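Chitin binding protein (Tectaria macrodonta, PDB 6IF7) is an insecticidal fern protein that binds copper, probably binds chitin, and is possibly an AA10 lytic polysaccharide monooxygenase. Local coordinates at residues S158-V163 against Y175-V180; T23-Q28 against R78-A83; L16-R21 against A38-N43; P48-R53 against P171-S176. One frame throughout, in Å; residues are numbered along the deposited sequence.

Contact 1: S158-V163 against Y175-V180; sequences SHLIYV and YSCSDV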
loop_
_atom_site.group_PDB
_atom_site.type_symbol
_atom_site.label_atom_id
_atom_site.label_comp_id
_atom_site.label_asym_id
_atom_site.label_seq_id
_atom_site.Cartn_x
_atom_site.Cartn_y
_atom_site.Cartn_z
ATOM N N SER A 158 -15.181 1.918 3.720
ATOM C CA SER A 158 -14.038 1.104 3.338
ATOM C C SER A 158 -13.412 1.604 2.047
ATOM O O SER A 158 -14.054 1.610 1.016
ATOM C CB SER A 158 -14.450 -0.357 3.154
ATOM O OG SER A 158 -14.936 -0.865 4.375
ATOM N N HIS A 159 -12.158 2.021 2.139
ATOM C CA HIS A 159 -11.394 2.503 1.014
ATOM C C HIS A 159 -9.984 1.924 1.087
ATOM O O HIS A 159 -9.665 1.166 2.010
ATOM C CB HIS A 159 -11.394 4.026 1.011
ATOM C CG HIS A 159 -12.657 4.592 0.462
ATOM N ND1 HIS A 159 -12.911 4.669 -0.892
ATOM C CD2 HIS A 159 -13.766 5.051 1.080
ATOM C CE1 HIS A 159 -14.119 5.163 -1.082
ATOM N NE2 HIS A 159 -14.654 5.408 0.098
ATOM N N LEU A 160 -9.171 2.269 0.094
ATOM C CA LEU A 160 -7.804 1.835 0.048
ATOM C C LEU A 160 -6.928 3.020 -0.321
ATOM O O LEU A 160 -7.303 3.866 -1.145
ATOM C CB LEU A 160 -7.688 0.661 -0.939
ATOM C CG LEU A 160 -6.316 0.059 -1.209
ATOM C CD1 LEU A 160 -6.451 -1.430 -1.436
ATOM C CD2 LEU A 160 -5.622 0.702 -2.410
ATOM N N ILE A 161 -5.757 3.062 0.306
ATOM C CA ILE A 161 -4.714 3.982 -0.053
ATOM C C ILE A 161 -3.576 3.198 -0.720
ATOM O O ILE A 161 -3.072 2.210 -0.168
ATOM C CB ILE A 161 -4.263 4.757 1.175
ATOM C CG1 ILE A 161 -5.422 5.673 1.598
ATOM C CG2 ILE A 161 -2.996 5.544 0.886
ATOM C CD1 ILE A 161 -5.204 6.384 2.896
ATOM N N TYR A 162 -3.223 3.646 -1.922
ATOM C CA TYR A 162 -2.162 3.073 -2.724
ATOM C C TYR A 162 -0.993 4.056 -2.721
ATOM O O TYR A 162 -1.142 5.238 -3.085
ATOM C CB TYR A 162 -2.640 2.842 -4.141
ATOM C CG TYR A 162 -1.800 1.887 -4.978
ATOM C CD1 TYR A 162 -1.590 0.568 -4.575
ATOM C CD2 TYR A 162 -1.281 2.282 -6.206
ATOM C CE1 TYR A 162 -0.855 -0.324 -5.358
ATOM C CE2 TYR A 162 -0.561 1.401 -7.005
ATOM C CZ TYR A 162 -0.337 0.104 -6.584
ATOM O OH TYR A 162 0.387 -0.758 -7.391
ATOM N N VAL A 163 0.155 3.568 -2.266
ATOM C CA VAL A 163 1.368 4.369 -2.200
ATOM C C VAL A 163 2.398 3.767 -3.140
ATOM O O VAL A 163 2.714 2.565 -3.063
ATOM C CB VAL A 163 1.873 4.504 -0.751
ATOM C CG1 VAL A 163 3.104 5.402 -0.667
ATOM C CG2 VAL A 163 0.756 5.091 0.091
ATOM N N TYR A 175 5.547 -0.665 -4.066
ATOM C CA TYR A 175 4.092 -0.508 -4.150
ATOM C C TYR A 175 3.445 -1.046 -2.895
ATOM O O TYR A 175 3.759 -2.151 -2.456
ATOM C CB TYR A 175 3.578 -1.241 -5.383
ATOM C CG TYR A 175 4.246 -0.753 -6.669
ATOM C CD1 TYR A 175 3.707 0.311 -7.394
ATOM C CD2 TYR A 175 5.422 -1.334 -7.130
ATOM C CE1 TYR A 175 4.320 0.772 -8.551
ATOM C CE2 TYR A 175 6.051 -0.884 -8.287
ATOM C CZ TYR A 175 5.495 0.160 -9.001
ATOM O OH TYR A 175 6.103 0.617 -10.149
ATOM N N SER A 176 2.552 -0.240 -2.318
ATOM C CA SER A 176 1.889 -0.534 -1.048
ATOM C C SER A 176 0.366 -0.306 -1.113
ATOM O O SER A 176 -0.082 0.777 -1.502
ATOM C CB SER A 176 2.498 0.375 0.016
ATOM O OG SER A 176 1.823 0.248 1.244
ATOM N N CYS A 177 -0.417 -1.311 -0.721
ATOM C CA CYS A 177 -1.883 -1.174 -0.505
ATOM C C CYS A 177 -2.169 -1.148 0.986
ATOM O O CYS A 177 -1.721 -2.058 1.685
ATOM C CB CYS A 177 -2.659 -2.360 -1.074
ATOM S SG CYS A 177 -2.795 -2.328 -2.860
ATOM N N SER A 178 -2.945 -0.156 1.435
ATOM C CA SER A 178 -3.399 -0.069 2.831
ATOM C C SER A 178 -4.932 0.070 2.875
ATOM O O SER A 178 -5.518 0.953 2.256
ATOM C CB SER A 178 -2.724 1.087 3.584
ATOM O OG SER A 178 -1.294 0.956 3.588
ATOM N N ASP A 179 -5.570 -0.835 3.607
ATOM C CA ASP A 179 -6.998 -0.812 3.806
ATOM C C ASP A 179 -7.273 0.234 4.878
ATOM O O ASP A 179 -6.606 0.283 5.890
ATOM C CB ASP A 179 -7.474 -2.191 4.236
ATOM C CG ASP A 179 -7.225 -3.227 3.163
ATOM O OD1 ASP A 179 -7.925 -3.186 2.142
ATOM O OD2 ASP A 179 -6.318 -4.066 3.303
ATOM N N VAL A 180 -8.250 1.081 4.622
ATOM C CA VAL A 180 -8.611 2.138 5.546
ATOM C C VAL A 180 -10.111 2.229 5.609
ATOM O O VAL A 180 -10.793 1.677 4.782
ATOM C CB VAL A 180 -8.005 3.512 5.153
ATOM C CG1 VAL A 180 -6.489 3.425 5.149
ATOM C CG2 VAL A 180 -8.530 4.016 3.804
HETATM O O HOH W 1 -0.246 1.931 1.170
#
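The beta hairpin formed by strands 159-167 and 173-182 is joined here by three antiparallel hydrogen-bonded pairs, His159 with Val180, Ile161 with Ser178 and Val163 with Ser176. Each pair is closed by two N-H...O=C bonds; Ile161 N to Ser178 O measures 2.9 Å. On the side of the sheet that carries Leu160, Tyr162 and Cys177, the cysteine lies between the other two. Cys177 SG comes to the edge of the Tyr162 ring, 3.6 Å from CD1, a sulfur-aromatic contact, while Leu160 CD1 rests on Cys177 CB at 3.9 Å. The same sulfur forms the disulfide to Cys64. With CG anti to the backbone N (chi1 -163°), the Tyr162 ring leans toward the neighbouring strand, and its OH, bonded to Leu63 O, sits 3.5 Å from Tyr175 CD1. The two strands belong to the immunoglobulin-like beta core of an AA10 protein; on the other side, Ile161 and Val163 touch Phe109 and Phe107 of the adjoining strand 105-111, and Met4 of strand 2-6 touches Val163 and Ser178. There Ile161 CD1 meets Val180 CG1 at 3.9 Å. A water donates to Ile161 O and Ser178 OG and also bonds Ser176 OG; Ser178 OG is also hydrogen-bonded to Pro7 O.

Contact 2: T23-Q28 against R78-A83; sequences TSPACQ and RSDWIA. With SO4 (sulfate ion), chain D.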
loop_
_atom_site.group_PDB
_atom_site.type_symbol
_atom_site.label_atom_id
_atom_site.label_comp_id
_atom_site.label_asym_id
_atom_site.label_seq_id
_atom_site.Cartn_x
_atom_site.Cartn_y
_atom_site.Cartn_z
ATOM N N THR A 23 -3.410 -14.793 11.959
ATOM C CA THR A 23 -4.512 -14.599 12.906
ATOM C C THR A 23 -5.802 -14.099 12.234
ATOM O O THR A 23 -6.864 -14.639 12.495
ATOM C CB THR A 23 -4.102 -13.613 14.031
ATOM O OG1 THR A 23 -3.583 -12.413 13.451
ATOM C CG2 THR A 23 -3.034 -14.200 14.884
ATOM N N SER A 24 -5.721 -13.089 11.361
ATOM C CA SER A 24 -6.915 -12.565 10.685
ATOM C C SER A 24 -7.256 -13.478 9.500
ATOM O O SER A 24 -6.333 -13.979 8.819
ATOM C CB SER A 24 -6.734 -11.108 10.222
ATOM O OG SER A 24 -5.929 -10.967 9.050
ATOM N N PRO A 25 -8.567 -13.684 9.238
ATOM C CA PRO A 25 -9.011 -14.466 8.075
ATOM C C PRO A 25 -8.391 -14.002 6.736
ATOM O O PRO A 25 -7.946 -14.834 5.924
ATOM C CB PRO A 25 -10.529 -14.244 8.068
ATOM C CG PRO A 25 -10.881 -13.956 9.494
ATOM C CD PRO A 25 -9.710 -13.222 10.061
ATOM N N ALA A 26 -8.327 -12.690 6.514
ATOM C CA ALA A 26 -7.759 -12.191 5.261
ATOM C C ALA A 26 -6.273 -12.554 5.119
ATOM O O ALA A 26 -5.837 -12.945 4.055
ATOM C CB ALA A 26 -7.984 -10.695 5.124
ATOM N N CYS A 27 -5.495 -12.414 6.184
ATOM C CA CYS A 27 -4.073 -12.783 6.134
ATOM C C CYS A 27 -3.874 -14.282 6.010
ATOM O O CYS A 27 -2.931 -14.716 5.346
ATOM C CB CYS A 27 -3.303 -12.261 7.350
ATOM S SG CYS A 27 -3.040 -10.470 7.376
ATOM N N GLN A 28 -4.744 -15.071 6.657
ATOM C CA GLN A 28 -4.712 -16.523 6.506
ATOM C C GLN A 28 -4.837 -16.910 5.038
ATOM O O GLN A 28 -4.028 -17.684 4.529
ATOM C CB GLN A 28 -5.849 -17.164 7.278
ATOM C CG GLN A 28 -5.626 -17.235 8.775
ATOM C CD GLN A 28 -6.857 -17.757 9.472
ATOM O OE1 GLN A 28 -7.540 -18.656 8.978
ATOM N NE2 GLN A 28 -7.159 -17.192 10.600
ATOM N N ARG A 78 -11.165 -9.005 -0.633
ATOM C CA ARG A 78 -11.984 -9.410 0.504
ATOM C C ARG A 78 -12.579 -8.199 1.196
ATOM O O ARG A 78 -11.982 -7.113 1.194
ATOM C CB ARG A 78 -11.162 -10.202 1.502
ATOM C CG ARG A 78 -10.484 -11.407 0.862
ATOM C CD ARG A 78 -9.642 -12.174 1.839
ATOM N NE ARG A 78 -10.396 -12.588 3.020
ATOM C CZ ARG A 78 -10.795 -13.826 3.312
ATOM N NH1 ARG A 78 -10.560 -14.852 2.514
ATOM N NH2 ARG A 78 -11.453 -14.042 4.441
ATOM N N SER A 79 -13.752 -8.428 1.793
ATOM C CA SER A 79 -14.443 -7.459 2.617
ATOM C C SER A 79 -13.883 -7.407 4.010
ATOM O O SER A 79 -14.237 -6.530 4.731
ATOM C CB SER A 79 -15.959 -7.773 2.744
ATOM O OG SER A 79 -16.370 -8.802 1.872
ATOM N N ASP A 80 -13.031 -8.336 4.410
ATOM C CA ASP A 80 -12.603 -8.401 5.822
ATOM C C ASP A 80 -11.106 -8.115 6.045
ATOM O O ASP A 80 -10.585 -8.447 7.100
ATOM C CB ASP A 80 -12.987 -9.770 6.412
ATOM C CG ASP A 80 -12.315 -10.935 5.668
ATOM O OD1 ASP A 80 -11.609 -10.697 4.644
ATOM O OD2 ASP A 80 -12.487 -12.081 6.098
ATOM N N TRP A 81 -10.413 -7.505 5.077
ATOM C CA TRP A 81 -9.079 -6.969 5.350
ATOM C C TRP A 81 -9.188 -5.996 6.538
ATOM O O TRP A 81 -10.109 -5.193 6.606
ATOM C CB TRP A 81 -8.502 -6.213 4.159
ATOM C CG TRP A 81 -8.035 -7.036 2.983
ATOM C CD1 TRP A 81 -8.634 -7.114 1.767
ATOM C CD2 TRP A 81 -6.855 -7.854 2.904
ATOM N NE1 TRP A 81 -7.917 -7.936 0.926
ATOM C CE2 TRP A 81 -6.818 -8.408 1.593
ATOM C CE3 TRP A 81 -5.831 -8.183 3.811
ATOM C CZ2 TRP A 81 -5.798 -9.267 1.154
ATOM C CZ3 TRP A 81 -4.797 -9.062 3.372
ATOM C CH2 TRP A 81 -4.791 -9.571 2.045
ATOM N N ILE A 82 -8.264 -6.087 7.484
ATOM C CA ILE A 82 -8.326 -5.208 8.651
ATOM C C ILE A 82 -7.908 -3.819 8.182
ATOM O O ILE A 82 -6.916 -3.670 7.479
ATOM C CB ILE A 82 -7.482 -5.714 9.831
ATOM C CG1 ILE A 82 -8.022 -7.079 10.274
ATOM C CG2 ILE A 82 -7.563 -4.727 11.010
ATOM C CD1 ILE A 82 -7.293 -7.706 11.452
ATOM N N ALA A 83 -8.703 -2.826 8.559
ATOM C CA ALA A 83 -8.593 -1.484 8.027
ATOM C C ALA A 83 -8.247 -0.490 9.135
ATOM O O ALA A 83 -8.642 -0.671 10.280
ATOM C CB ALA A 83 -9.894 -1.094 7.360
HETATM S S SO4 D . -12.132 -17.927 3.891
HETATM O O1 SO4 D . -12.631 -18.772 2.773
HETATM O O2 SO4 D . -10.857 -17.291 3.482
HETATM O O3 SO4 D . -13.159 -16.940 4.269
HETATM O O4 SO4 D . -11.890 -18.777 5.073
HETATM O O HOH W 2 -9.405 -10.567 8.157
#
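Ala26 presents its CB to the face of the Trp81 indole, 3.6 Å from CE3, in a CH-pi contact in which the methyl stands over the six-membered ring. Trp81 CG lies anti to its own carbonyl carbon (chi1 -73°), which swings the ring back toward the helix although the side chain sets out away from it; NE1 is held by Leu76 O. Beside the indole, Arg78 bends at chi3 (55°) and lays its guanidinium over the backbone of Pro25 and Ala26, with Arg78 NE 3.5 Å from Ala26 CA. Asp80 fixes that plane edge-on. Arg78 NE and NH2 grip Asp80 OD1 and OD2 side-on, both at 2.8 Å and on syn lone pairs, the NH2 bond being part of a salt bridge. Arg78 NH1 bonds O2 of a sulfate, probably from the crystallisation liquor, at 2.6 Å, and NH2 gives a weak bond to sulfate O3. Pro25 CB packs on Asp80 OD2 at 3.5 Å, and Ile82 CD1 reaches Ser24 CB at 3.7 Å. One water bridges the segments, accepting from Ala26 N and donating to Asp80 O. Ser24 OG accepts from Cys27 N at 3.2 Å: this is a serine N-cap, opening helix 25-34 where the loop before strand 84-86 packs on its first turn.

Contact 3: L16-R21 against A38-N43; sequences LENPER and AFYDWN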
loop_
_atom_site.group_PDB
_atom_site.type_symbol
_atom_site.label_atom_id
_atom_site.label_comp_id
_atom_site.label_asym_id
_atom_site.label_seq_id
_atom_site.Cartn_x
_atom_site.Cartn_y
_atom_site.Cartn_z
ATOM N N LEU A 16 3.218 -9.029 10.542
ATOM C CA LEU A 16 3.117 -8.838 11.993
ATOM C C LEU A 16 2.125 -9.768 12.662
ATOM O O LEU A 16 2.198 -9.970 13.863
ATOM C CB LEU A 16 2.822 -7.381 12.348
ATOM C CG LEU A 16 3.962 -6.414 12.035
ATOM C CD1 LEU A 16 3.562 -5.007 12.457
ATOM C CD2 LEU A 16 5.281 -6.797 12.717
ATOM N N GLU A 17 1.220 -10.358 11.893
ATOM C CA GLU A 17 0.372 -11.422 12.417
ATOM C C GLU A 17 1.071 -12.791 12.463
ATOM O O GLU A 17 0.468 -13.735 12.953
ATOM C CB GLU A 17 -0.895 -11.544 11.591
ATOM C CG GLU A 17 -1.781 -10.327 11.641
ATOM C CD GLU A 17 -3.076 -10.545 10.884
ATOM O OE1 GLU A 17 -3.301 -11.695 10.457
ATOM O OE2 GLU A 17 -3.866 -9.582 10.718
ATOM N N ASN A 18 2.318 -12.882 11.978
ATOM C CA ASN A 18 3.121 -14.122 11.916
ATOM C C ASN A 18 2.736 -15.021 10.717
ATOM O O ASN A 18 1.698 -15.697 10.743
ATOM C CB ASN A 18 3.130 -14.874 13.267
ATOM C CG ASN A 18 3.786 -16.243 13.197
ATOM O OD1 ASN A 18 4.725 -16.489 12.435
ATOM N ND2 ASN A 18 3.274 -17.153 14.018
ATOM N N PRO A 19 3.565 -15.008 9.651
ATOM C CA PRO A 19 3.327 -15.876 8.483
ATOM C C PRO A 19 3.209 -17.382 8.809
ATOM O O PRO A 19 2.513 -18.089 8.089
ATOM C CB PRO A 19 4.565 -15.630 7.587
ATOM C CG PRO A 19 5.130 -14.320 8.042
ATOM C CD PRO A 19 4.800 -14.208 9.496
ATOM N N GLU A 20 3.865 -17.852 9.874
ATOM C CA GLU A 20 3.768 -19.263 10.279
ATOM C C GLU A 20 2.391 -19.664 10.778
ATOM O O GLU A 20 2.060 -20.835 10.718
ATOM C CB GLU A 20 4.805 -19.623 11.368
ATOM C CG GLU A 20 6.265 -19.400 10.983
ATOM C CD GLU A 20 6.627 -20.014 9.636
ATOM O OE1 GLU A 20 6.150 -21.131 9.337
ATOM O OE2 GLU A 20 7.387 -19.393 8.867
ATOM N N ARG A 21 1.607 -18.719 11.301
ATOM C CA ARG A 21 0.287 -19.036 11.836
ATOM C C ARG A 21 -0.566 -17.768 11.919
ATOM O O ARG A 21 -0.770 -17.214 13.012
ATOM C CB ARG A 21 0.416 -19.703 13.215
ATOM C CG ARG A 21 -0.833 -20.481 13.574
ATOM C CD ARG A 21 -0.779 -21.012 14.982
ATOM N NE ARG A 21 -2.023 -21.696 15.282
ATOM C CZ ARG A 21 -2.329 -22.302 16.434
ATOM N NH1 ARG A 21 -1.477 -22.325 17.462
ATOM N NH2 ARG A 21 -3.523 -22.885 16.549
ATOM N N ALA A 38 7.129 -14.833 0.974
ATOM C CA ALA A 38 6.666 -13.538 0.450
ATOM C C ALA A 38 6.482 -12.497 1.572
ATOM O O ALA A 38 6.866 -11.323 1.415
ATOM C CB ALA A 38 5.362 -13.714 -0.317
ATOM N N PHE A 39 5.932 -12.952 2.703
ATOM C CA PHE A 39 5.619 -12.079 3.842
ATOM C C PHE A 39 6.790 -11.751 4.747
ATOM O O PHE A 39 6.814 -10.681 5.346
ATOM C CB PHE A 39 4.429 -12.619 4.629
ATOM C CG PHE A 39 3.162 -12.586 3.834
ATOM C CD1 PHE A 39 2.373 -11.437 3.798
ATOM C CD2 PHE A 39 2.804 -13.669 3.026
ATOM C CE1 PHE A 39 1.236 -11.395 3.006
ATOM C CE2 PHE A 39 1.670 -13.628 2.229
ATOM C CZ PHE A 39 0.881 -12.496 2.219
ATOM N N TYR A 40 7.776 -12.638 4.828
ATOM C CA TYR A 40 9.050 -12.253 5.400
ATOM C C TYR A 40 9.771 -11.260 4.487
ATOM O O TYR A 40 10.578 -10.498 4.972
ATOM C CB TYR A 40 9.933 -13.468 5.683
ATOM C CG TYR A 40 9.355 -14.390 6.730
ATOM C CD1 TYR A 40 9.160 -13.948 8.033
ATOM C CD2 TYR A 40 8.989 -15.696 6.411
ATOM C CE1 TYR A 40 8.643 -14.790 9.006
ATOM C CE2 TYR A 40 8.479 -16.547 7.371
ATOM C CZ TYR A 40 8.308 -16.082 8.667
ATOM O OH TYR A 40 7.754 -16.898 9.612
ATOM N N ASP A 41 9.469 -11.274 3.183
ATOM C CA ASP A 41 9.924 -10.243 2.234
ATOM C C ASP A 41 8.887 -9.125 2.026
ATOM O O ASP A 41 8.696 -8.638 0.890
ATOM C CB ASP A 41 10.248 -10.870 0.868
ATOM C CG ASP A 41 11.220 -12.037 0.958
ATOM O OD1 ASP A 41 11.904 -12.175 1.991
ATOM O OD2 ASP A 41 11.278 -12.815 -0.010
ATOM N N TRP A 42 8.247 -8.685 3.119
ATOM C CA TRP A 42 7.186 -7.647 3.061
ATOM C C TRP A 42 7.708 -6.306 2.529
ATOM O O TRP A 42 6.937 -5.474 2.004
ATOM C CB TRP A 42 6.508 -7.443 4.435
ATOM C CG TRP A 42 7.466 -7.004 5.488
ATOM C CD1 TRP A 42 8.165 -7.804 6.331
ATOM C CD2 TRP A 42 7.880 -5.667 5.766
ATOM N NE1 TRP A 42 8.976 -7.048 7.150
ATOM C CE2 TRP A 42 8.823 -5.730 6.816
ATOM C CE3 TRP A 42 7.530 -4.417 5.252
ATOM C CZ2 TRP A 42 9.422 -4.594 7.350
ATOM C CZ3 TRP A 42 8.121 -3.274 5.807
ATOM C CH2 TRP A 42 9.049 -3.372 6.832
ATOM N N ASN A 43 9.014 -6.103 2.665
ATOM C CA ASN A 43 9.647 -4.843 2.286
ATOM C C ASN A 43 10.069 -4.749 0.819
ATOM O O ASN A 43 10.707 -3.767 0.417
ATOM C CB ASN A 43 10.852 -4.572 3.211
ATOM C CG ASN A 43 11.944 -5.631 3.093
ATOM O OD1 ASN A 43 11.762 -6.672 2.469
ATOM N ND2 ASN A 43 13.084 -5.364 3.713
#
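A proline-on-tyrosine CH-pi contact, backed by one carboxylate-hydroxyl bond, joins the loop between helices 10-16 and 25-34 to the end of helix 36-40. Pro19 CG stands over one face of the Tyr40 ring, 3.8 Å from its centroid and somewhat toward the rim, while the same carbon touches Phe39 CB at 3.9 Å. The proline ring thus fits against two successive residues of the helix. Phe39 sends its ring the other way, among Ala30, Val31 and Ser34 of helix 25-34, so it offers Pro19 little more than its CB. Glu20 meets the tyrosine from its edge. Tyr40 OH donates to Glu20 OE2 at 2.6 Å, using the anti lone pair of that oxygen, and the carboxylate plane is only 16° from the ring plane. The bend at chi2 (-50°) folds the Glu20 carboxylate round to the hydroxyl. Tyr40 is therefore held on a face by hydrocarbon and at its hydroxyl by a carboxylate. The loop that supplies both groups is itself braced: Asn18 OD1 accepts from Glu20 N at 3.0 Å, from well above the plane of its own amide, and Asn18 O accepts from Arg21 N. These bonds define an Asx turn laid over a type I beta turn, with Pro19 and Glu20 at the two central positions of the latter.

Contact 4: P48-R53 against P171-S176; sequences PNAAGR and PEAFYS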
loop_
_atom_site.group_PDB
_atom_site.type_symbol
_atom_site.label_atom_id
_atom_site.label_comp_id
_atom_site.label_asym_id
_atom_site.label_seq_id
_atom_site.Cartn_x
_atom_site.Cartn_y
_atom_site.Cartn_z
ATOM N N PRO A 48 11.931 -3.714 -9.913
ATOM C CA PRO A 48 13.298 -3.132 -10.025
ATOM C C PRO A 48 13.487 -2.260 -11.256
ATOM O O PRO A 48 14.357 -1.419 -11.305
ATOM C CB PRO A 48 14.215 -4.366 -10.121
ATOM C CG PRO A 48 13.381 -5.541 -9.765
ATOM C CD PRO A 48 11.957 -5.185 -10.066
ATOM N N ASN A 49 12.589 -2.459 -12.194
ATOM C CA ASN A 49 12.602 -1.896 -13.483
ATOM C C ASN A 49 11.680 -0.690 -13.743
ATOM O O ASN A 49 11.686 -0.182 -14.847
ATOM C CB ASN A 49 12.135 -3.041 -14.399
ATOM C CG ASN A 49 12.641 -2.891 -15.775
ATOM O OD1 ASN A 49 13.595 -2.130 -15.995
ATOM N ND2 ASN A 49 12.022 -3.595 -16.730
ATOM N N ALA A 50 10.898 -0.225 -12.768
ATOM C CA ALA A 50 9.702 0.598 -13.088
ATOM C C ALA A 50 9.950 1.794 -13.988
ATOM O O ALA A 50 9.321 1.925 -15.029
ATOM C CB ALA A 50 9.004 1.071 -11.830
ATOM N N ALA A 51 10.850 2.669 -13.561
ATOM C CA ALA A 51 11.122 3.920 -14.260
ATOM C C ALA A 51 9.825 4.712 -14.461
ATOM O O ALA A 51 9.605 5.284 -15.520
ATOM C CB ALA A 51 11.838 3.647 -15.600
ATOM N N GLY A 52 8.967 4.741 -13.434
ATOM C CA GLY A 52 7.741 5.526 -13.466
ATOM C C GLY A 52 6.585 4.969 -14.281
ATOM O O GLY A 52 5.529 5.596 -14.357
ATOM N N ARG A 53 6.753 3.779 -14.856
ATOM C CA ARG A 53 5.791 3.207 -15.800
ATOM C C ARG A 53 4.834 2.248 -15.087
ATOM O O ARG A 53 4.659 1.100 -15.484
ATOM C CB ARG A 53 6.536 2.485 -16.929
ATOM C CG ARG A 53 7.502 3.382 -17.696
ATOM C CD ARG A 53 8.349 2.579 -18.661
ATOM N NE ARG A 53 9.262 1.699 -17.937
ATOM C CZ ARG A 53 9.644 0.486 -18.330
ATOM N NH1 ARG A 53 9.175 -0.053 -19.453
ATOM N NH2 ARG A 53 10.488 -0.218 -17.571
ATOM N N PRO A 171 15.647 3.138 -11.332
ATOM C CA PRO A 171 14.291 2.906 -11.877
ATOM C C PRO A 171 13.376 2.107 -10.941
ATOM O O PRO A 171 12.180 1.975 -11.232
ATOM C CB PRO A 171 14.555 2.088 -13.152
ATOM C CG PRO A 171 15.858 1.397 -12.898
ATOM C CD PRO A 171 16.641 2.202 -11.897
ATOM N N GLU A 172 13.925 1.568 -9.851
ATOM C CA GLU A 172 13.160 0.771 -8.918
ATOM C C GLU A 172 12.067 1.564 -8.193
ATOM O O GLU A 172 12.291 2.688 -7.726
ATOM C CB GLU A 172 14.087 0.160 -7.892
ATOM C CG GLU A 172 13.415 -0.767 -6.900
ATOM C CD GLU A 172 14.392 -1.280 -5.863
ATOM O OE1 GLU A 172 14.999 -0.441 -5.171
ATOM O OE2 GLU A 172 14.535 -2.508 -5.711
ATOM N N ALA A 173 10.909 0.931 -8.078
ATOM C CA ALA A 173 9.785 1.445 -7.333
ATOM C C ALA A 173 9.186 0.349 -6.431
ATOM O O ALA A 173 9.311 -0.847 -6.723
ATOM C CB ALA A 173 8.745 1.960 -8.306
ATOM N N PHE A 174 8.558 0.784 -5.333
ATOM C CA PHE A 174 7.881 -0.064 -4.370
ATOM C C PHE A 174 6.395 0.315 -4.346
ATOM O O PHE A 174 6.029 1.471 -4.571
ATOM C CB PHE A 174 8.503 0.098 -2.976
ATOM C CG PHE A 174 9.948 -0.333 -2.915
ATOM C CD1 PHE A 174 10.968 0.511 -3.381
ATOM C CD2 PHE A 174 10.295 -1.591 -2.423
ATOM C CE1 PHE A 174 12.303 0.099 -3.353
ATOM C CE2 PHE A 174 11.629 -1.996 -2.378
ATOM C CZ PHE A 174 12.626 -1.161 -2.849
ATOM N N TYR A 175 5.547 -0.665 -4.066
ATOM C CA TYR A 175 4.092 -0.508 -4.150
ATOM C C TYR A 175 3.445 -1.046 -2.895
ATOM O O TYR A 175 3.759 -2.151 -2.456
ATOM C CB TYR A 175 3.578 -1.241 -5.383
ATOM C CG TYR A 175 4.246 -0.753 -6.669
ATOM C CD1 TYR A 175 3.707 0.311 -7.394
ATOM C CD2 TYR A 175 5.422 -1.334 -7.130
ATOM C CE1 TYR A 175 4.320 0.772 -8.551
ATOM C CE2 TYR A 175 6.051 -0.884 -8.287
ATOM C CZ TYR A 175 5.495 0.160 -9.001
ATOM O OH TYR A 175 6.103 0.617 -10.149
ATOM N N SER A 176 2.552 -0.240 -2.318
ATOM C CA SER A 176 1.889 -0.534 -1.048
ATOM C C SER A 176 0.366 -0.306 -1.113
ATOM O O SER A 176 -0.082 0.777 -1.502
ATOM C CB SER A 176 2.498 0.375 0.016
ATOM O OG SER A 176 1.823 0.248 1.244
#
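Ala50 O is gripped by two donors of the same residue, Arg53 N at 3.2 Å and Arg53 NE at 2.9 Å, which reach it from opposite faces of its carbonyl plane. Arg53 NH2 adds a bond to Asn49 O, with that oxygen in the guanidinium plane, so the arginine spans two successive carbonyls and folds its side chain back over its own loop. The backbone bond closes a type I' beta turn from Ala50 to Arg53, with Ala51 and Gly52 at its centre, both at positive phi. From this turn Ala51 N donates to Pro171 O at 2.8 Å, nearly straight at 175° and on a lone pair of the carbonyl; it is the hydrogen bond that ties the two segments together. Around it lie close van der Waals contacts. Ala50 CB meets Ala173 CB at 3.6 Å and touches Tyr175 OH at 3.4 Å, a hydroxyl whose polar partner is His54 ND1. Pro171 CG lies 3.6 Å from Pro48 O. The turn lies against the start of strand 173-182, and Glu172 leads from there to the copper site of this AA10 protein, where His1 and His103 hold the metal. Glu172 CB and CG pass beside Pro48, with CG 3.9 Å from Pro48 CA. Since CG is anti to the backbone N (chi1 -177°) and the chain stays extended beyond it, the carboxylate is carried past the proline to Arg167, a salt bridge, and to Asn46 ND2; its side chain comes to about 4 Å, nearest atoms, from the copper.

In the fold
Contact 1 is the buried one, about 5 Å from the centre of the chain, and is built from regular strand pairing; contacts 2, 3 and 4 are partly buried, 14 to 15 Å out, and set loops against helix or strand ends. Contacts 1 and 4 share strand 173-182, through Tyr175 and Ser176, so one strand runs from the core to the copper end. Contact 2 touches contact 1 where Trp81 packs on Asp179. It also meets contact 3, since Glu17 accepts from Ser24 N. In both of these a small aliphatic group sits on an aromatic face, but contact 2 has an arginine-carboxylate pair within one segment, while in contact 3 a tyrosine-carboxylate bond crosses. A single backbone bond joins the segments of contact 4.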